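Local coordinates for protein chlorella virus DNA ligase-adenylate (Chlorella virus, PDB 1FVI) that probably seals breaks in DNA as an ATP-dependent ligase and is captured here as its covalent enzyme-adenylate intermediate, at residues A9-E12 with D16-F19; T24-G29 with L183-Q188; T145-Y150 with E160-R165. The protein carries 1 engineered substitution. All blocks are in the same frame, centred on the assembly; numbering follows the deposited sequence.

Contact 1: residues A9-E12 with D16-F19; sequences ATLE and DVQF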
# COMPACT_ATOMS: atom_id res chain seq x y z
N ALA A 9 7.00 10.69 -10.39
CA ALA A 9 8.22 11.41 -10.15
C ALA A 9 8.45 11.23 -8.63
O ALA A 9 7.53 10.86 -7.88
CB ALA A 9 8.03 12.89 -10.49
N THR A 10 9.67 11.42 -8.17
CA THR A 10 9.96 11.27 -6.75
C THR A 10 9.86 12.60 -5.99
O THR A 10 10.34 13.64 -6.46
CB THR A 10 11.35 10.65 -6.54
OG1 THR A 10 11.36 9.35 -7.14
CG2 THR A 10 11.69 10.53 -5.04
N LEU A 11 9.16 12.55 -4.85
CA LEU A 11 9.00 13.72 -3.99
C LEU A 11 10.14 13.63 -2.99
O LEU A 11 10.21 12.69 -2.20
CB LEU A 11 7.65 13.66 -3.27
CG LEU A 11 7.18 14.75 -2.29
CD1 LEU A 11 7.86 14.62 -0.94
CD2 LEU A 11 7.36 16.14 -2.89
N GLU A 12 11.07 14.58 -3.05
CA GLU A 12 12.21 14.59 -2.14
C GLU A 12 11.95 15.57 -1.01
O GLU A 12 12.20 15.27 0.16
CB GLU A 12 13.51 14.95 -2.89
CG GLU A 12 13.98 13.89 -3.90
CD GLU A 12 13.75 14.27 -5.37
OE1 GLU A 12 14.60 13.90 -6.21
OE2 GLU A 12 12.72 14.92 -5.69
N ASP A 16 7.40 20.57 -1.16
CA ASP A 16 7.11 20.73 -2.59
C ASP A 16 5.67 20.36 -2.95
O ASP A 16 5.17 20.77 -4.01
CB ASP A 16 8.04 19.87 -3.46
CG ASP A 16 9.40 20.52 -3.72
OD1 ASP A 16 9.50 21.77 -3.73
OD2 ASP A 16 10.37 19.77 -3.94
N VAL A 17 5.00 19.61 -2.08
CA VAL A 17 3.63 19.14 -2.33
C VAL A 17 2.60 20.24 -2.42
O VAL A 17 2.53 21.08 -1.54
CB VAL A 17 3.19 18.12 -1.26
CG1 VAL A 17 1.75 17.69 -1.48
CG2 VAL A 17 4.06 16.88 -1.30
N GLN A 18 1.85 20.26 -3.52
CA GLN A 18 0.78 21.24 -3.71
C GLN A 18 -0.32 20.63 -2.85
O GLN A 18 -0.90 19.59 -3.20
CB GLN A 18 0.43 21.32 -5.18
CG GLN A 18 1.62 21.80 -6.02
CD GLN A 18 2.13 23.18 -5.59
OE1 GLN A 18 3.33 23.41 -5.48
NE2 GLN A 18 1.21 24.11 -5.33
N PHE A 19 -0.66 21.32 -1.77
CA PHE A 19 -1.55 20.74 -0.80
C PHE A 19 -2.90 20.13 -0.93
O PHE A 19 -3.12 19.08 -0.33
CB PHE A 19 -1.31 21.23 0.59
CG PHE A 19 -0.43 20.32 1.30
CD1 PHE A 19 0.87 20.68 1.60
CD2 PHE A 19 -0.84 18.98 1.47
CE1 PHE A 19 1.77 19.72 2.04
CE2 PHE A 19 0.04 18.03 1.90
CZ PHE A 19 1.34 18.40 2.19
O HOH W 1 10.86 17.08 -4.22
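Water 1 joins D16 to the backbone of E12 and is the polar link in this small contact. It donates a hydrogen to OD2 of D16, 2.7 Å away, and accepts the amide hydrogen of E12 N at 2.8 Å. The carboxylate therefore reaches the chain of 9-12 through a bridging solvent molecule. Next to the water the contact is apolar. L11 does the work here, with CG anti to its backbone N (chi1 -180°), which carries the forked end across to 16-19. Its CD2 meets two neighbours: CB of D16 at 3.8 Å and CG2 of V17 at 3.7 Å. The side chains of L11 and V17 meet at roughly a right angle. V17 CG2 packs on L11 and also faces L147, while V17 CG1 lies 3.7 Å above one face of the F19 ring, offset toward the rim.

The contact closes the short turn that follows strand 9-10, the edge strand of a five-stranded sheet in the adenylation domain. L11 also packs on M186 of the adjoining strand, and V17 rests on L147 of helix 144-156, so the buried leucine-valine pair packs between the turn, the sheet and that helix. Chemically, then, the contact is split: its inner part is hydrocarbon, while the partly exposed aspartate makes its polar link across the contact through water, which probably helps to solvate its charge.

Contact 2: residues T24-G29 with L183-Q188; sequences TPKIAG and LLKMKQ. Engineered in segment 24-29: A28 (natural residue Asp). With AMP (adenosine monophosphate), chain C; SO4 (sulfate ion), chain B.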
# COMPACT_ATOMS: atom_id res chain seq x y z
N THR A 24 -2.78 7.84 -1.86
CA THR A 24 -3.08 6.41 -1.79
C THR A 24 -1.80 5.74 -1.30
O THR A 24 -0.74 6.38 -1.23
CB THR A 24 -3.53 5.81 -3.16
OG1 THR A 24 -2.59 6.14 -4.18
CG2 THR A 24 -4.95 6.29 -3.55
N PRO A 25 -1.89 4.46 -0.88
CA PRO A 25 -0.71 3.75 -0.39
C PRO A 25 0.19 3.22 -1.49
O PRO A 25 -0.28 2.75 -2.53
CB PRO A 25 -1.31 2.61 0.42
CG PRO A 25 -2.55 2.31 -0.33
CD PRO A 25 -3.11 3.68 -0.62
N LYS A 26 1.50 3.35 -1.28
CA LYS A 26 2.47 2.84 -2.24
C LYS A 26 2.49 1.31 -2.08
O LYS A 26 2.93 0.77 -1.06
CB LYS A 26 3.85 3.45 -1.96
CG LYS A 26 4.92 3.24 -3.05
CD LYS A 26 6.18 4.00 -2.66
CE LYS A 26 7.23 4.09 -3.78
NZ LYS A 26 7.80 2.77 -4.21
N ILE A 27 1.95 0.61 -3.08
CA ILE A 27 1.89 -0.84 -3.07
C ILE A 27 3.11 -1.51 -3.72
O ILE A 27 3.60 -1.10 -4.80
CB ILE A 27 0.59 -1.35 -3.77
CG1 ILE A 27 -0.64 -0.76 -3.09
CG2 ILE A 27 0.51 -2.88 -3.79
CD1 ILE A 27 -1.80 -0.58 -4.02
N ALA A 28 3.61 -2.54 -3.04
CA ALA A 28 4.72 -3.34 -3.51
C ALA A 28 4.01 -4.49 -4.23
O ALA A 28 3.45 -5.39 -3.60
CB ALA A 28 5.54 -3.88 -2.33
N GLY A 29 3.93 -4.41 -5.55
CA GLY A 29 3.25 -5.46 -6.28
C GLY A 29 3.53 -5.45 -7.77
O GLY A 29 4.54 -4.89 -8.23
N LEU A 183 1.51 12.42 -10.55
CA LEU A 183 1.71 11.21 -9.76
C LEU A 183 3.09 11.33 -9.14
O LEU A 183 4.08 11.44 -9.86
CB LEU A 183 1.63 9.96 -10.64
CG LEU A 183 1.13 8.63 -10.07
CD1 LEU A 183 2.14 7.54 -10.39
CD2 LEU A 183 0.77 8.70 -8.55
N LEU A 184 3.13 11.30 -7.81
CA LEU A 184 4.38 11.42 -7.07
C LEU A 184 4.53 10.34 -6.00
O LEU A 184 3.55 9.95 -5.36
CB LEU A 184 4.47 12.80 -6.37
CG LEU A 184 4.19 14.11 -7.13
CD1 LEU A 184 4.25 15.26 -6.14
CD2 LEU A 184 5.17 14.32 -8.28
N LYS A 185 5.75 9.84 -5.83
CA LYS A 185 6.00 8.84 -4.81
C LYS A 185 6.77 9.46 -3.64
O LYS A 185 7.71 10.25 -3.83
CB LYS A 185 6.66 7.56 -5.36
CG LYS A 185 7.83 7.71 -6.28
CD LYS A 185 8.14 6.37 -6.91
CE LYS A 185 9.50 6.35 -7.57
NZ LYS A 185 9.88 4.98 -8.02
N MET A 186 6.31 9.14 -2.44
CA MET A 186 6.88 9.68 -1.23
C MET A 186 7.25 8.66 -0.18
O MET A 186 6.44 7.83 0.22
CB MET A 186 5.90 10.69 -0.64
CG MET A 186 6.30 11.18 0.74
SD MET A 186 5.11 12.29 1.46
CE MET A 186 4.23 11.20 2.41
N LYS A 187 8.49 8.71 0.25
CA LYS A 187 9.01 7.85 1.30
C LYS A 187 9.84 8.80 2.16
O LYS A 187 11.04 8.95 1.99
CB LYS A 187 9.84 6.70 0.69
CG LYS A 187 8.98 5.68 -0.08
CD LYS A 187 9.81 4.76 -0.96
CE LYS A 187 10.66 3.81 -0.14
NZ LYS A 187 11.51 2.94 -1.01
N GLN A 188 9.13 9.53 3.02
CA GLN A 188 9.75 10.51 3.88
C GLN A 188 10.24 9.97 5.22
O GLN A 188 11.05 10.62 5.87
CB GLN A 188 8.80 11.69 4.10
CG GLN A 188 8.52 12.51 2.84
CD GLN A 188 9.68 13.40 2.41
OE1 GLN A 188 10.15 14.24 3.17
NE2 GLN A 188 10.13 13.24 1.17
P AMP C . 8.49 2.55 -5.49
O1P AMP C . 9.65 3.39 -5.81
O3P AMP C . 9.12 1.13 -5.78
O5' AMP C . 7.45 2.67 -6.57
C5' AMP C . 6.24 1.77 -6.55
C4' AMP C . 5.70 1.48 -7.94
O4' AMP C . 4.37 1.00 -7.75
C3' AMP C . 5.60 2.73 -8.84
O3' AMP C . 5.92 2.49 -10.21
C2' AMP C . 4.16 3.11 -8.79
O2' AMP C . 3.76 3.70 -10.02
C1' AMP C . 3.43 1.81 -8.41
N9 AMP C . 2.34 2.08 -7.49
C8 AMP C . 2.15 1.41 -6.30
N7 AMP C . 1.09 1.87 -5.68
C5 AMP C . 0.55 2.88 -6.47
C6 AMP C . -0.56 3.72 -6.33
N6 AMP C . -1.39 3.67 -5.26
N1 AMP C . -0.77 4.60 -7.33
C2 AMP C . 0.04 4.64 -8.37
N3 AMP C . 1.12 3.91 -8.63
C4 AMP C . 1.36 3.01 -7.63
S SO4 B . 9.36 2.88 -10.87
O1 SO4 B . 9.76 2.87 -12.27
O2 SO4 B . 8.81 4.22 -10.48
O3 SO4 B . 10.54 2.54 -9.92
O4 SO4 B . 8.32 1.79 -10.63
O HOH W 2 9.42 0.84 -1.90
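K26 meets both K185 and K187 where two signature elements of the covalent nucleotidyltransferases face each other: the nucleotidyl-lysine motif (KxDG) at 26-29 and motif V, the lysine-rich segment formed by strand 184-186 and K187 just after it. A28 is an engineered residue, standing where the natural motif has Asp. NZ of K26 is bonded to the AMP phosphorus at 1.5 Å, the phosphoramidate of the ligase-adenylate. The lysine runs out extended and bends only at its end (chi4 -64°), which turns NZ into the phosphate.

Adenine is read by backbone and side chain of 24-27. I27 N gives a nearly straight hydrogen bond to AMP N7, 3.0 Å long (167°), and AMP N6 donates to T24 OG1 at 3.0 Å as well as to the carbonyl O of P25, so three bonds hold the N6/N7 (Hoogsteen) edge of the base. From 183-188, K185, extended beyond CG, sends NZ to AMP O1P at 2.7 Å in a hydrogen bond. The same NZ donates to O2 of a sulfate, probably from the crystallisation liquor, which R41 also binds.

Behind this shell the aliphatic parts of the lysines touch. CE of K26 lies 3.9 Å from CB of K185, while the stem of K187 crosses K26 at about a right angle. The backbone of K26 is hydrogen-bonded to those of E160 and G161. Water 2 accepts a bond from NZ of K187 at 3.1 Å and a weak one from NZ of K26 at 3.4 Å.

Contact 3: residues T145-Y150 with E160-R165; sequences TELLQY and EGVMIR. With AMP (adenosine monophosphate), chain C.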
# COMPACT_ATOMS: atom_id res chain seq x y z
N THR A 145 1.43 17.90 8.07
CA THR A 145 1.17 17.06 9.23
C THR A 145 0.28 15.90 8.81
O THR A 145 0.53 14.75 9.18
CB THR A 145 0.45 17.86 10.31
OG1 THR A 145 1.11 19.12 10.47
CG2 THR A 145 0.44 17.11 11.64
N GLU A 146 -0.74 16.21 8.02
CA GLU A 146 -1.65 15.19 7.52
C GLU A 146 -0.95 14.19 6.59
O GLU A 146 -1.24 12.99 6.64
CB GLU A 146 -2.85 15.83 6.83
CG GLU A 146 -3.92 16.31 7.81
CD GLU A 146 -5.20 16.79 7.13
OE1 GLU A 146 -5.35 16.59 5.91
OE2 GLU A 146 -6.05 17.39 7.82
N LEU A 147 -0.01 14.68 5.78
CA LEU A 147 0.77 13.83 4.87
C LEU A 147 1.62 12.82 5.65
O LEU A 147 1.60 11.62 5.37
CB LEU A 147 1.68 14.68 3.97
CG LEU A 147 1.61 14.47 2.45
CD1 LEU A 147 2.90 14.95 1.79
CD2 LEU A 147 1.38 13.02 2.12
N LEU A 148 2.39 13.31 6.62
CA LEU A 148 3.22 12.44 7.45
C LEU A 148 2.40 11.43 8.28
O LEU A 148 2.77 10.26 8.39
CB LEU A 148 4.09 13.30 8.37
CG LEU A 148 5.10 14.07 7.53
CD1 LEU A 148 5.73 15.15 8.35
CD2 LEU A 148 6.12 13.11 6.97
N GLN A 149 1.28 11.88 8.86
CA GLN A 149 0.42 10.99 9.64
C GLN A 149 -0.06 9.89 8.70
O GLN A 149 -0.17 8.73 9.09
CB GLN A 149 -0.77 11.74 10.23
CG GLN A 149 -0.38 12.87 11.18
CD GLN A 149 -1.57 13.60 11.79
OE1 GLN A 149 -1.90 13.41 12.96
NE2 GLN A 149 -2.22 14.45 11.00
N TYR A 150 -0.31 10.27 7.44
CA TYR A 150 -0.77 9.33 6.44
C TYR A 150 0.29 8.25 6.12
O TYR A 150 -0.04 7.06 5.98
CB TYR A 150 -1.21 10.07 5.17
CG TYR A 150 -1.81 9.14 4.15
CD1 TYR A 150 -3.04 8.51 4.41
CD2 TYR A 150 -1.14 8.83 2.97
CE1 TYR A 150 -3.57 7.60 3.52
CE2 TYR A 150 -1.68 7.91 2.06
CZ TYR A 150 -2.89 7.30 2.36
OH TYR A 150 -3.40 6.33 1.55
N GLU A 160 4.59 0.48 1.35
CA GLU A 160 5.92 1.09 1.16
C GLU A 160 6.06 2.57 1.50
O GLU A 160 7.14 3.03 1.85
CB GLU A 160 6.36 0.93 -0.31
CG GLU A 160 6.56 -0.49 -0.82
CD GLU A 160 7.65 -1.22 -0.07
OE1 GLU A 160 7.33 -2.02 0.85
OE2 GLU A 160 8.84 -1.01 -0.40
N GLY A 161 4.99 3.32 1.31
CA GLY A 161 5.04 4.74 1.56
C GLY A 161 3.78 5.26 0.92
O GLY A 161 2.79 4.52 0.86
N VAL A 162 3.81 6.48 0.38
CA VAL A 162 2.60 7.04 -0.23
C VAL A 162 2.72 7.57 -1.66
O VAL A 162 3.79 7.96 -2.13
CB VAL A 162 1.87 8.08 0.73
CG1 VAL A 162 2.58 8.20 2.09
CG2 VAL A 162 1.67 9.44 0.07
N MET A 163 1.60 7.49 -2.36
CA MET A 163 1.50 7.97 -3.74
C MET A 163 0.59 9.20 -3.72
O MET A 163 -0.53 9.15 -3.23
CB MET A 163 0.93 6.89 -4.67
CG MET A 163 1.77 5.61 -4.69
SD MET A 163 3.48 5.84 -5.21
CE MET A 163 3.28 6.28 -6.96
N ILE A 164 1.11 10.31 -4.26
CA ILE A 164 0.42 11.61 -4.32
C ILE A 164 -0.06 12.02 -5.73
O ILE A 164 0.68 11.94 -6.72
CB ILE A 164 1.36 12.72 -3.79
CG1 ILE A 164 1.87 12.36 -2.40
CG2 ILE A 164 0.62 14.05 -3.74
CD1 ILE A 164 3.10 13.12 -1.97
N ARG A 165 -1.30 12.52 -5.80
CA ARG A 165 -1.87 12.96 -7.07
C ARG A 165 -2.66 14.25 -6.96
O ARG A 165 -3.40 14.47 -5.98
CB ARG A 165 -2.81 11.90 -7.64
CG ARG A 165 -2.20 10.54 -7.94
CD ARG A 165 -2.81 9.97 -9.20
NE ARG A 165 -2.85 8.51 -9.21
CZ ARG A 165 -3.24 7.77 -10.25
NH1 ARG A 165 -3.61 8.34 -11.39
NH2 ARG A 165 -3.35 6.45 -10.12
P AMP C . 8.49 2.55 -5.49
O1P AMP C . 9.65 3.39 -5.81
O3P AMP C . 9.12 1.13 -5.78
O5' AMP C . 7.45 2.67 -6.57
C5' AMP C . 6.24 1.77 -6.55
C4' AMP C . 5.70 1.48 -7.94
O4' AMP C . 4.37 1.00 -7.75
C3' AMP C . 5.60 2.73 -8.84
O3' AMP C . 5.92 2.49 -10.21
C2' AMP C . 4.16 3.11 -8.79
O2' AMP C . 3.76 3.70 -10.02
C1' AMP C . 3.43 1.81 -8.41
N9 AMP C . 2.34 2.08 -7.49
C8 AMP C . 2.15 1.41 -6.30
N7 AMP C . 1.09 1.87 -5.68
C5 AMP C . 0.55 2.88 -6.47
C6 AMP C . -0.56 3.72 -6.33
N6 AMP C . -1.39 3.67 -5.26
N1 AMP C . -0.77 4.60 -7.33
C2 AMP C . 0.04 4.64 -8.37
N3 AMP C . 1.12 3.91 -8.63
C4 AMP C . 1.36 3.01 -7.63
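Helix segment 145-150 and strand 162-165 run obliquely antiparallel, at 143° between their N-to-C senses, with axes 10.2 Å apart at closest approach; Y150 and V162 are the nearest pair of alpha carbons. This is a helix packed on one side of a sheet, with AMP on the other. Segment 160-165 (EGVMIR) corresponds to motif IV of the covalent nucleotidyltransferases.

V162 aims its CB at the helix and is the main point of touch. It meets the Y150 ring at the edge, near the ring plane, with CB 3.8 Å from CE2. Y150 reaches it because CG sits anti to the backbone N (chi1 -174°), laying the ring out from the helix toward the strand. The CG2 methyl of V162 lies 4.1 Å from CD2 of L147. The leucine's second methyl, CD1, is 4.2 Å from CD1 of I164, and these two side chains cross at about a right angle. L147 thus spans V162 and I164 with one methyl on each, a purely apolar seam.

Beyond the pair, M186 packs on L147, V162 and I164, extending the seam to the next strand, while Y150 also touches A23 and P25 of strand 21-25. R165, at the far end of the strand, makes a salt bridge with D98.

M163 points away from the helix and lines the nucleotide pocket. Its chain, bent at chi2 and chi3, folds over one face of the adenine: CG is 3.4 Å from AMP C6, and the terminal CE is 3.6 Å from AMP N3.

In the fold
All three contacts reach one mixed sheet of the adenylation domain, in which strand 184-186 lies between 9-10 and 162-165, and 162-165 borders 21-25. Along the chain contact 1 comes first; contact 2 then spans a long excursion, within which both segments of contact 3 fall. The centres of contact 1 and contact 2 are about 12 Å apart. Those of contact 1 and contact 3 are about 10 Å apart, and those of contact 2 and contact 3 about 8 Å. Contacts 2 and 3 both touch AMP, whereas contact 1 lies at the sheet's edge. Helix 144-156 packs against V17 of contact 1 and M186 of contact 2, so the helix lies on one side of the sheet and the nucleotide on the other.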